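Local coordinates for m3DLH protein (Halieaceae bacterium, PDB 7JKA) that probably hydrolyses dienelactones or related esters as an alpha/beta-hydrolase, and is associated with phosphotriesterase activity, at residues A[19-24]-A[108-113]; A[102-107]-A[135-140]; A[153-158]-A[212-217]; A[175-180]-A[203-208]. All blocks are in the same frame, centred on the assembly; numbering follows the deposited sequence.

Contact 1: A[19-24]-A[108-113]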
# COMPACT_ATOMS: atom_id res chain seq x y z
N ILE A 19 -0.97 13.96 -10.61
CA ILE A 19 -0.50 13.09 -11.69
C ILE A 19 -1.72 12.41 -12.29
O ILE A 19 -2.43 11.68 -11.58
CB ILE A 19 0.50 12.03 -11.21
CG1 ILE A 19 1.61 12.64 -10.34
CG2 ILE A 19 1.09 11.34 -12.40
CD1 ILE A 19 2.78 13.08 -11.13
N ARG A 20 -1.94 12.57 -13.58
CA ARG A 20 -3.03 11.88 -14.27
C ARG A 20 -2.45 10.70 -15.03
O ARG A 20 -1.42 10.84 -15.70
CB ARG A 20 -3.76 12.85 -15.20
CG ARG A 20 -4.38 13.96 -14.39
CD ARG A 20 -5.37 14.82 -15.14
NE ARG A 20 -6.03 15.69 -14.17
CZ ARG A 20 -7.27 15.54 -13.73
NH1 ARG A 20 -8.05 14.56 -14.18
NH2 ARG A 20 -7.74 16.40 -12.82
N TYR A 21 -3.06 9.53 -14.89
CA TYR A 21 -2.51 8.35 -15.52
C TYR A 21 -3.65 7.39 -15.82
O TYR A 21 -4.80 7.62 -15.43
CB TYR A 21 -1.45 7.69 -14.63
CG TYR A 21 -1.94 7.20 -13.27
CD1 TYR A 21 -2.08 8.08 -12.18
CD2 TYR A 21 -2.24 5.87 -13.06
CE1 TYR A 21 -2.51 7.63 -10.94
CE2 TYR A 21 -2.67 5.41 -11.82
CZ TYR A 21 -2.81 6.30 -10.76
OH TYR A 21 -3.24 5.84 -9.52
N THR A 22 -3.34 6.31 -16.53
CA THR A 22 -4.40 5.40 -16.95
C THR A 22 -3.87 3.98 -17.04
O THR A 22 -2.67 3.75 -17.21
CB THR A 22 -5.00 5.86 -18.30
OG1 THR A 22 -6.12 5.03 -18.67
CG2 THR A 22 -3.97 5.82 -19.42
N ASP A 23 -4.78 3.02 -16.89
CA ASP A 23 -4.50 1.65 -17.26
C ASP A 23 -4.97 1.31 -18.67
O ASP A 23 -4.92 0.14 -19.07
CB ASP A 23 -5.15 0.70 -16.25
CG ASP A 23 -6.66 0.83 -16.22
OD1 ASP A 23 -7.23 1.69 -16.95
OD2 ASP A 23 -7.28 0.06 -15.46
N GLY A 24 -5.45 2.31 -19.43
CA GLY A 24 -6.01 2.10 -20.75
C GLY A 24 -7.53 1.99 -20.77
O GLY A 24 -8.13 2.09 -21.85
N ALA A 108 -3.15 -1.17 -10.19
CA ALA A 108 -1.98 -1.07 -9.32
C ALA A 108 -0.71 -0.91 -10.14
O ALA A 108 0.15 -0.08 -9.83
CB ALA A 108 -1.88 -2.31 -8.44
N ARG A 109 -0.59 -1.66 -11.23
CA ARG A 109 0.57 -1.54 -12.09
C ARG A 109 0.61 -0.18 -12.79
O ARG A 109 1.70 0.38 -13.00
CB ARG A 109 0.57 -2.68 -13.11
CG ARG A 109 1.92 -2.99 -13.66
CD ARG A 109 2.28 -4.46 -13.53
NE ARG A 109 3.67 -4.63 -13.91
CZ ARG A 109 4.23 -5.78 -14.26
NH1 ARG A 109 5.51 -5.80 -14.60
NH2 ARG A 109 3.51 -6.90 -14.30
N ALA A 110 -0.56 0.38 -13.12
CA ALA A 110 -0.59 1.72 -13.70
C ALA A 110 -0.04 2.76 -12.74
O ALA A 110 0.70 3.66 -13.15
CB ALA A 110 -2.02 2.09 -14.11
N ALA A 111 -0.34 2.62 -11.44
CA ALA A 111 0.26 3.53 -10.46
C ALA A 111 1.77 3.35 -10.39
O ALA A 111 2.52 4.33 -10.40
CB ALA A 111 -0.40 3.34 -9.09
N LEU A 112 2.26 2.10 -10.39
CA LEU A 112 3.71 1.90 -10.33
C LEU A 112 4.39 2.46 -11.58
O LEU A 112 5.43 3.12 -11.50
CB LEU A 112 4.04 0.41 -10.19
CG LEU A 112 5.53 0.06 -10.06
CD1 LEU A 112 6.14 0.78 -8.87
CD2 LEU A 112 5.71 -1.44 -9.96
N ASP A 113 3.82 2.17 -12.76
CA ASP A 113 4.41 2.67 -14.00
C ASP A 113 4.46 4.18 -14.00
O ASP A 113 5.46 4.79 -14.43
CB ASP A 113 3.61 2.18 -15.19
CG ASP A 113 3.82 0.71 -15.48
OD1 ASP A 113 4.73 0.07 -14.91
OD2 ASP A 113 3.01 0.19 -16.30
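Ala110 and Tyr21 carry most of this contact, with Ala111 in third place, and together they illustrate how small helix residues let a large ring lie close to a backbone. The Tyr21 ring leans on the helix along its CD2-CE2 side. Its CD2 approaches the carbonyl oxygen Ala110 O at 3.7 Å, and CE2 comes as near to the next peptide nitrogen, Ala111 N. Ala110 CB lies in the ring plane at the edge, 3.9 Å from Tyr21 CD2, whereas Ala111 CB sits 3.8 Å from Tyr21 OH. With chi1 at 61°, Tyr21 CG stands between its own N and carbonyl carbon, and the ring is carried over to the helix. The hydroxyl is anchored beyond the pair, at the backbone nitrogen of Asp76, while the ring also meets that of Phe28.

Ala110 CB does double duty, since Thr22 O packs against it at 3.6 Å. Asp23 CB adds a looser apolar touch to the same methyl. Just there the strand ends in an ST turn, Thr22 OG1 accepting from Gly24 N at 2.9 Å and also bonding to Thr26 O, and Asp23 OD1 is held by backbone nitrogens of His25 and Thr26.

No hydrogen bond joins the two segments; the axes of strand 19-22 and helix 108-113 make an angle of 133°. This is strand-on-helix packing within an alpha/beta-hydrolase fold: the end of strand 14-22, first arm of the hairpin with 27-35, rests on helix 101-116, which itself lies against strand 42-48.

Contact 2: A[102-107]-A[135-140]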
# COMPACT_ATOMS: atom_id res chain seq x y z
N ALA A 102 -7.23 -9.34 -12.60
CA ALA A 102 -6.52 -8.68 -13.69
C ALA A 102 -6.77 -7.18 -13.69
O ALA A 102 -5.82 -6.39 -13.85
CB ALA A 102 -6.94 -9.29 -15.03
N ALA A 103 -8.02 -6.76 -13.49
CA ALA A 103 -8.31 -5.32 -13.47
C ALA A 103 -7.71 -4.67 -12.23
O ALA A 103 -7.21 -3.54 -12.29
CB ALA A 103 -9.82 -5.09 -13.52
N TRP A 104 -7.76 -5.38 -11.11
CA TRP A 104 -7.18 -4.89 -9.87
C TRP A 104 -5.68 -4.70 -10.04
O TRP A 104 -5.13 -3.66 -9.68
CB TRP A 104 -7.51 -5.90 -8.78
CG TRP A 104 -7.21 -5.52 -7.37
CD1 TRP A 104 -6.83 -4.32 -6.89
CD2 TRP A 104 -7.29 -6.41 -6.26
NE1 TRP A 104 -6.64 -4.41 -5.51
CE2 TRP A 104 -6.95 -5.68 -5.11
CE3 TRP A 104 -7.65 -7.76 -6.13
CZ2 TRP A 104 -6.91 -6.26 -3.83
CZ3 TRP A 104 -7.63 -8.33 -4.87
CH2 TRP A 104 -7.28 -7.59 -3.74
N ARG A 105 -5.01 -5.70 -10.61
CA ARG A 105 -3.57 -5.59 -10.79
C ARG A 105 -3.22 -4.54 -11.82
O ARG A 105 -2.19 -3.87 -11.69
CB ARG A 105 -2.99 -6.95 -11.18
CG ARG A 105 -3.03 -7.90 -9.99
CD ARG A 105 -2.83 -9.35 -10.36
NE ARG A 105 -2.98 -10.17 -9.15
CZ ARG A 105 -2.43 -11.37 -8.97
NH1 ARG A 105 -1.65 -11.90 -9.91
NH2 ARG A 105 -2.63 -12.01 -7.82
N ALA A 106 -4.09 -4.32 -12.81
CA ALA A 106 -3.81 -3.32 -13.83
C ALA A 106 -3.83 -1.91 -13.27
O ALA A 106 -3.00 -1.08 -13.66
CB ALA A 106 -4.82 -3.45 -14.97
N LEU A 107 -4.78 -1.59 -12.38
CA LEU A 107 -4.78 -0.26 -11.79
C LEU A 107 -3.60 -0.08 -10.84
O LEU A 107 -3.09 1.03 -10.67
CB LEU A 107 -6.12 0.04 -11.11
CG LEU A 107 -6.54 -0.62 -9.80
CD1 LEU A 107 -5.89 0.03 -8.60
CD2 LEU A 107 -8.10 -0.58 -9.72
N GLY A 135 -3.29 -2.08 1.22
CA GLY A 135 -2.24 -3.06 1.48
C GLY A 135 -2.48 -4.33 0.71
O GLY A 135 -1.54 -4.92 0.16
N THR A 136 -3.73 -4.80 0.69
CA THR A 136 -4.07 -5.95 -0.13
C THR A 136 -3.67 -5.68 -1.57
O THR A 136 -3.13 -6.55 -2.25
CB THR A 136 -5.58 -6.22 -0.02
OG1 THR A 136 -6.01 -6.06 1.35
CG2 THR A 136 -5.91 -7.61 -0.56
N THR A 137 -3.92 -4.45 -2.04
CA THR A 137 -3.57 -4.03 -3.40
C THR A 137 -2.07 -4.09 -3.62
O THR A 137 -1.61 -4.57 -4.67
CB THR A 137 -4.09 -2.61 -3.65
OG1 THR A 137 -5.52 -2.62 -3.52
CG2 THR A 137 -3.79 -2.15 -5.07
N ALA A 138 -1.28 -3.61 -2.65
CA ALA A 138 0.17 -3.68 -2.77
C ALA A 138 0.66 -5.12 -2.92
O ALA A 138 1.58 -5.39 -3.70
CB ALA A 138 0.81 -2.98 -1.57
N LEU A 139 0.05 -6.06 -2.19
CA LEU A 139 0.43 -7.47 -2.32
C LEU A 139 -0.01 -8.05 -3.66
O LEU A 139 0.68 -8.91 -4.21
CB LEU A 139 -0.15 -8.27 -1.15
CG LEU A 139 0.58 -8.02 0.18
CD1 LEU A 139 -0.15 -8.76 1.32
CD2 LEU A 139 2.04 -8.46 0.07
N GLU A 140 -1.15 -7.59 -4.21
CA GLU A 140 -1.51 -8.01 -5.56
C GLU A 140 -0.48 -7.54 -6.57
O GLU A 140 -0.12 -8.27 -7.50
CB GLU A 140 -2.89 -7.47 -5.95
CG GLU A 140 -4.03 -8.17 -5.23
CD GLU A 140 -4.06 -9.66 -5.49
OE1 GLU A 140 -4.41 -10.08 -6.61
OE2 GLU A 140 -3.75 -10.42 -4.55
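Trp104 and Arg105, consecutive on one helix, divide the polar work of this crossing between Thr137 and Glu140. The indole NE1 donates to Thr137 OG1 at 2.9 Å, a nearly straight bond (165°) with the oxygen in the ring plane. That hydroxyl in turn bonds to Phe133 O, one helical turn earlier, so it both accepts and donates. Trp104 CG is anti to the backbone N (chi1 -170°), which sends the indole across to the second helix. There Thr136 CG2 meets the ring edge, 3.5 Å from Trp104 CH2, while Glu140 CG stands over one face of the six-membered ring in a CH-pi contact, 3.5 Å from its centroid.

The Glu140 chain bends about CB-CG (chi2 -59°), and its carboxylate turns back toward Arg105. Both Arg105 NE and Arg105 NH2 donate to Glu140 OE1, each at 2.9 Å. OE1 lies in the guanidinium plane, but the arginine comes to it from above the carboxylate plane. Arg101 adds a third donor to the same oxygen, and Arg143 takes OE2, an environment that would probably keep this buried glutamate ionised. Arg105 NH2 has a further salt bridge to Asp165, and Thr136 OG1 bonds to Gly157 O.

The helix segments run almost perpendicular, their axes at 93°. Trp104 also meets Leu97 of helix 90-98, so its side chain touches both that helix and helix 133-143, which turns Ala138 and Leu139 toward Ile151 of strand 150-154.

Contact 3: A[153-158]-A[212-217]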
# COMPACT_ATOMS: atom_id res chain seq x y z
N THR A 153 2.57 -3.64 4.27
CA THR A 153 1.14 -3.45 4.45
C THR A 153 0.82 -3.05 5.88
O THR A 153 1.50 -3.45 6.83
CB THR A 153 0.34 -4.72 4.09
OG1 THR A 153 0.58 -5.77 5.05
CG2 THR A 153 0.77 -5.21 2.73
N PHE A 154 -0.22 -2.23 6.02
CA PHE A 154 -0.67 -1.78 7.34
C PHE A 154 -2.14 -2.15 7.48
O PHE A 154 -2.97 -1.71 6.67
CB PHE A 154 -0.49 -0.27 7.52
CG PHE A 154 0.94 0.20 7.38
CD1 PHE A 154 1.45 0.60 6.14
CD2 PHE A 154 1.75 0.30 8.50
CE1 PHE A 154 2.75 1.05 6.01
CE2 PHE A 154 3.07 0.74 8.39
CZ PHE A 154 3.56 1.13 7.13
N HIS A 155 -2.45 -2.94 8.50
CA HIS A 155 -3.82 -3.41 8.79
C HIS A 155 -4.58 -3.78 7.52
O HIS A 155 -5.69 -3.32 7.27
CB HIS A 155 -4.61 -2.41 9.65
CG HIS A 155 -4.51 -0.97 9.23
ND1 HIS A 155 -5.34 -0.41 8.27
CD2 HIS A 155 -3.72 0.04 9.67
CE1 HIS A 155 -5.03 0.86 8.12
NE2 HIS A 155 -4.05 1.16 8.94
N ALA A 156 -3.96 -4.66 6.72
CA ALA A 156 -4.50 -5.08 5.42
C ALA A 156 -5.25 -6.39 5.50
O ALA A 156 -4.78 -7.36 6.09
CB ALA A 156 -3.37 -5.22 4.40
N GLY A 157 -6.40 -6.44 4.83
CA GLY A 157 -7.01 -7.72 4.54
C GLY A 157 -6.11 -8.55 3.64
O GLY A 157 -5.31 -8.01 2.86
N LEU A 158 -6.21 -9.86 3.78
CA LEU A 158 -5.37 -10.78 3.05
C LEU A 158 -6.25 -11.77 2.31
O LEU A 158 -7.33 -12.15 2.78
CB LEU A 158 -4.44 -11.54 4.01
CG LEU A 158 -3.53 -10.59 4.80
CD1 LEU A 158 -2.90 -11.35 5.96
CD2 LEU A 158 -2.46 -9.96 3.91
N ALA A 212 -6.11 -2.84 16.34
CA ALA A 212 -7.16 -3.47 15.55
C ALA A 212 -7.08 -2.99 14.11
O ALA A 212 -5.98 -2.69 13.63
CB ALA A 212 -8.54 -3.18 16.15
N HIS A 213 -8.20 -2.89 13.41
CA HIS A 213 -8.16 -2.36 12.06
C HIS A 213 -7.98 -0.84 12.08
O HIS A 213 -8.32 -0.16 13.05
CB HIS A 213 -9.44 -2.72 11.30
CG HIS A 213 -9.26 -2.80 9.82
ND1 HIS A 213 -8.53 -3.80 9.21
CD2 HIS A 213 -9.71 -2.00 8.82
CE1 HIS A 213 -8.55 -3.62 7.90
NE2 HIS A 213 -9.26 -2.54 7.64
N SER A 214 -7.40 -0.32 10.99
CA SER A 214 -7.26 1.11 10.75
C SER A 214 -6.42 1.79 11.83
O SER A 214 -6.63 2.97 12.14
CB SER A 214 -8.63 1.78 10.63
OG SER A 214 -9.31 1.22 9.52
N PHE A 215 -5.44 1.07 12.37
CA PHE A 215 -4.70 1.62 13.50
C PHE A 215 -3.82 2.81 13.12
O PHE A 215 -3.37 3.52 14.02
CB PHE A 215 -3.86 0.52 14.19
CG PHE A 215 -2.85 -0.13 13.31
CD1 PHE A 215 -1.67 0.54 12.94
CD2 PHE A 215 -3.00 -1.45 12.94
CE1 PHE A 215 -0.70 -0.13 12.17
CE2 PHE A 215 -2.06 -2.12 12.16
CZ PHE A 215 -0.90 -1.46 11.77
N THR A 216 -3.60 3.07 11.83
CA THR A 216 -2.81 4.24 11.44
C THR A 216 -3.63 5.50 11.25
O THR A 216 -3.06 6.56 11.00
CB THR A 216 -2.07 3.98 10.12
OG1 THR A 216 -3.04 3.77 9.08
CG2 THR A 216 -1.15 2.77 10.22
N ASP A 217 -4.96 5.44 11.39
CA ASP A 217 -5.79 6.59 11.04
C ASP A 217 -6.37 7.22 12.29
O ASP A 217 -7.25 6.62 12.93
CB ASP A 217 -6.91 6.17 10.09
CG ASP A 217 -7.68 7.36 9.53
OD1 ASP A 217 -7.22 8.51 9.72
OD2 ASP A 217 -8.74 7.15 8.92
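The imidazole of His155 has backbone over one face and two rings and a hydroxyl around it. On that face Ser214 CA stands over the ring centre, 3.5 Å from the centroid, and Phe215 N lies toward the rim. The CD2 edge points into the face of the Phe215 ring, a T-shaped pair with centroids 4.7 Å apart and planes at 78°. Another edge is turned to the face of His213, again edge-to-face but more distant, at 5.5 Å between centroids. Also at the edge, NE2 is hydrogen-bonded to Thr216 OG1 at 2.8 Å, almost linearly, and that hydroxyl also bonds to His57.

The first torsion of His155 places CG between N and the carbonyl carbon (chi1 46°), which tucks the imidazole against the 212-217 loop. Its carbonyl oxygen, His155 O, comes within 2.9 Å of His213 CE1. His213 ND1 is bonded to Asp181 OD2, and the His213 side chain touches Cys132 of a probable nucleophile elbow. This grouping is consistent with the Cys-His-Asp catalytic triad of dienelactone hydrolases, and the His155 side chain also touches Cys132, next to this probable site.

Phe154 CB adds a contact with Thr216 CG2 at 4.1 Å. The Phe154 ring stacks on Phe131 of strand 126-131, the parallel neighbour of strand 150-154, while helix 232-250 closes over both Phe154 and Phe215 through Ser238.

Contact 4: A[175-180]-A[203-208]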
# COMPACT_ATOMS: atom_id res chain seq x y z
N VAL A 175 4.40 -7.44 6.64
CA VAL A 175 2.98 -7.27 6.97
C VAL A 175 2.90 -6.74 8.40
O VAL A 175 3.34 -7.41 9.33
CB VAL A 175 2.21 -8.59 6.85
CG1 VAL A 175 0.80 -8.42 7.40
CG2 VAL A 175 2.15 -9.02 5.38
N CYS A 176 2.33 -5.54 8.57
CA CYS A 176 2.07 -4.98 9.90
C CYS A 176 0.59 -5.15 10.22
O CYS A 176 -0.27 -4.46 9.65
CB CYS A 176 2.47 -3.50 9.97
SG CYS A 176 4.20 -3.19 9.53
N HIS A 177 0.30 -6.04 11.14
CA HIS A 177 -1.04 -6.56 11.38
C HIS A 177 -1.48 -6.23 12.81
O HIS A 177 -0.73 -6.49 13.77
CB HIS A 177 -1.02 -8.08 11.18
CG HIS A 177 -2.30 -8.77 11.54
ND1 HIS A 177 -3.47 -8.59 10.83
CD2 HIS A 177 -2.58 -9.67 12.52
CE1 HIS A 177 -4.42 -9.33 11.37
NE2 HIS A 177 -3.91 -10.00 12.39
N GLY A 178 -2.69 -5.70 12.96
CA GLY A 178 -3.27 -5.50 14.26
C GLY A 178 -3.83 -6.81 14.78
O GLY A 178 -4.69 -7.41 14.15
N ALA A 179 -3.33 -7.28 15.93
CA ALA A 179 -3.74 -8.59 16.40
C ALA A 179 -5.22 -8.62 16.81
O ALA A 179 -5.81 -9.71 16.85
CB ALA A 179 -2.85 -9.00 17.58
N GLU A 180 -5.82 -7.47 17.10
CA GLU A 180 -7.23 -7.38 17.45
C GLU A 180 -8.12 -7.04 16.25
O GLU A 180 -9.31 -6.79 16.44
CB GLU A 180 -7.44 -6.35 18.55
CG GLU A 180 -6.75 -6.71 19.85
CD GLU A 180 -7.16 -8.08 20.36
OE1 GLU A 180 -8.37 -8.43 20.30
OE2 GLU A 180 -6.27 -8.81 20.82
N TRP A 203 10.08 -12.61 3.79
CA TRP A 203 8.85 -12.09 4.36
C TRP A 203 8.98 -11.97 5.87
O TRP A 203 9.74 -12.71 6.53
CB TRP A 203 7.63 -12.97 4.00
CG TRP A 203 7.63 -14.37 4.60
CD1 TRP A 203 8.26 -15.47 4.11
CD2 TRP A 203 6.93 -14.79 5.78
NE1 TRP A 203 8.01 -16.56 4.93
CE2 TRP A 203 7.17 -16.17 5.94
CE3 TRP A 203 6.09 -14.13 6.70
CZ2 TRP A 203 6.66 -16.91 7.02
CZ3 TRP A 203 5.56 -14.88 7.77
CH2 TRP A 203 5.83 -16.25 7.90
N GLN A 204 8.24 -10.99 6.40
CA GLN A 204 8.12 -10.75 7.84
C GLN A 204 6.67 -10.42 8.11
O GLN A 204 6.01 -9.77 7.30
CB GLN A 204 8.98 -9.59 8.32
CG GLN A 204 10.46 -9.71 8.05
CD GLN A 204 11.18 -8.43 8.41
OE1 GLN A 204 11.27 -8.06 9.58
NE2 GLN A 204 11.65 -7.72 7.38
N PHE A 205 6.16 -10.90 9.25
CA PHE A 205 4.76 -10.67 9.58
C PHE A 205 4.73 -10.36 11.07
O PHE A 205 5.12 -11.20 11.87
CB PHE A 205 3.93 -11.90 9.23
CG PHE A 205 2.43 -11.72 9.34
CD1 PHE A 205 1.83 -11.45 10.56
CD2 PHE A 205 1.62 -11.90 8.23
CE1 PHE A 205 0.45 -11.32 10.67
CE2 PHE A 205 0.25 -11.77 8.33
CZ PHE A 205 -0.33 -11.45 9.55
N THR A 206 4.33 -9.15 11.43
CA THR A 206 4.30 -8.72 12.83
C THR A 206 2.86 -8.56 13.30
O THR A 206 2.07 -7.83 12.70
CB THR A 206 5.08 -7.42 13.03
OG1 THR A 206 6.46 -7.66 12.68
CG2 THR A 206 4.98 -6.94 14.49
N PHE A 207 2.54 -9.27 14.37
CA PHE A 207 1.31 -9.09 15.14
C PHE A 207 1.55 -7.98 16.16
O PHE A 207 2.40 -8.13 17.05
CB PHE A 207 0.92 -10.38 15.88
CG PHE A 207 0.40 -11.48 15.01
CD1 PHE A 207 1.26 -12.22 14.19
CD2 PHE A 207 -0.94 -11.83 15.05
CE1 PHE A 207 0.78 -13.27 13.41
CE2 PHE A 207 -1.44 -12.89 14.27
CZ PHE A 207 -0.57 -13.59 13.44
N TYR A 208 0.83 -6.87 16.03
CA TYR A 208 0.88 -5.78 17.00
C TYR A 208 -0.30 -5.94 17.96
O TYR A 208 -1.45 -5.71 17.60
CB TYR A 208 0.83 -4.42 16.30
CG TYR A 208 2.10 -4.12 15.54
CD1 TYR A 208 3.22 -3.64 16.21
CD2 TYR A 208 2.18 -4.31 14.16
CE1 TYR A 208 4.40 -3.35 15.50
CE2 TYR A 208 3.33 -4.02 13.47
CZ TYR A 208 4.44 -3.54 14.15
OH TYR A 208 5.61 -3.24 13.46
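In a beta-alpha-beta crossover of the parallel sheet, Val175 and His177 pair with Phe205 and Phe207, the two strands being connected by helix 186-198. Five backbone hydrogen bonds join them. Val175 N and Val175 O reach Gln204 O and Thr206 N, His177 N and His177 O reach Thr206 O and Tyr208 N, and Ala179 N closes the series on Tyr208 O at 3.0 Å.

On one face of the sheet His177, Phe205 and Phe207 form an aromatic cluster, with Val175 packed beside it. Val175 CG1, anti to the backbone N (chi1 172°), projects over the face of Phe205 and makes a CH-pi contact 3.8 Å from its centroid. At another part of its rim Phe205 CE1 comes to 3.6 Å from His177 CB, the two rings lying at an oblique angle. His177 then turns an edge toward the face of Phe207 in an offset T-shaped pair, planes at 86°, with His177 CD2 3.7 Å from Phe207 CD2. Ala179 CB meets the edge of Phe207.

The other face carries Cys176 and Tyr208. Cys176 CB touches the ring edge 3.6 Å from Tyr208 CE2, and the sulfur also sits beside that edge rather than above the ring. One face of the tyrosine is occupied by Thr206 CG2 from its own strand.

Val175, His177 and Phe205 face helix 186-198, meeting Trp196, Ile189 and Met193 respectively. Helix 232-250 packs against Cys176 and Tyr208, and strand 150-154 borders strand 172-178 on the side away from 203-208.

The four contacts trace a path through one alpha/beta-hydrolase fold. Contacts 1 and 2 share helix 101-116, their centres 12 Å apart, and meet where Ala108 CB lies 3.9 Å from Thr137 CG2. Contact 2 passes to contact 3 through helix 133-143, which follows the probable nucleophile elbow, with Leu139 CD1 packed 3.7 Å from Leu158 CD2. Contacts 3 and 4 are closest, about 9 Å between centres, and are sheet neighbours: Thr153 O and Cys176 N lie 2.8 Å apart, and His155 N faces Cys176 O. Contact 3 holds the histidine of the probable catalytic site; the centre of contact 1 lies about 24 Å from that of contact 3, across the chain's middle.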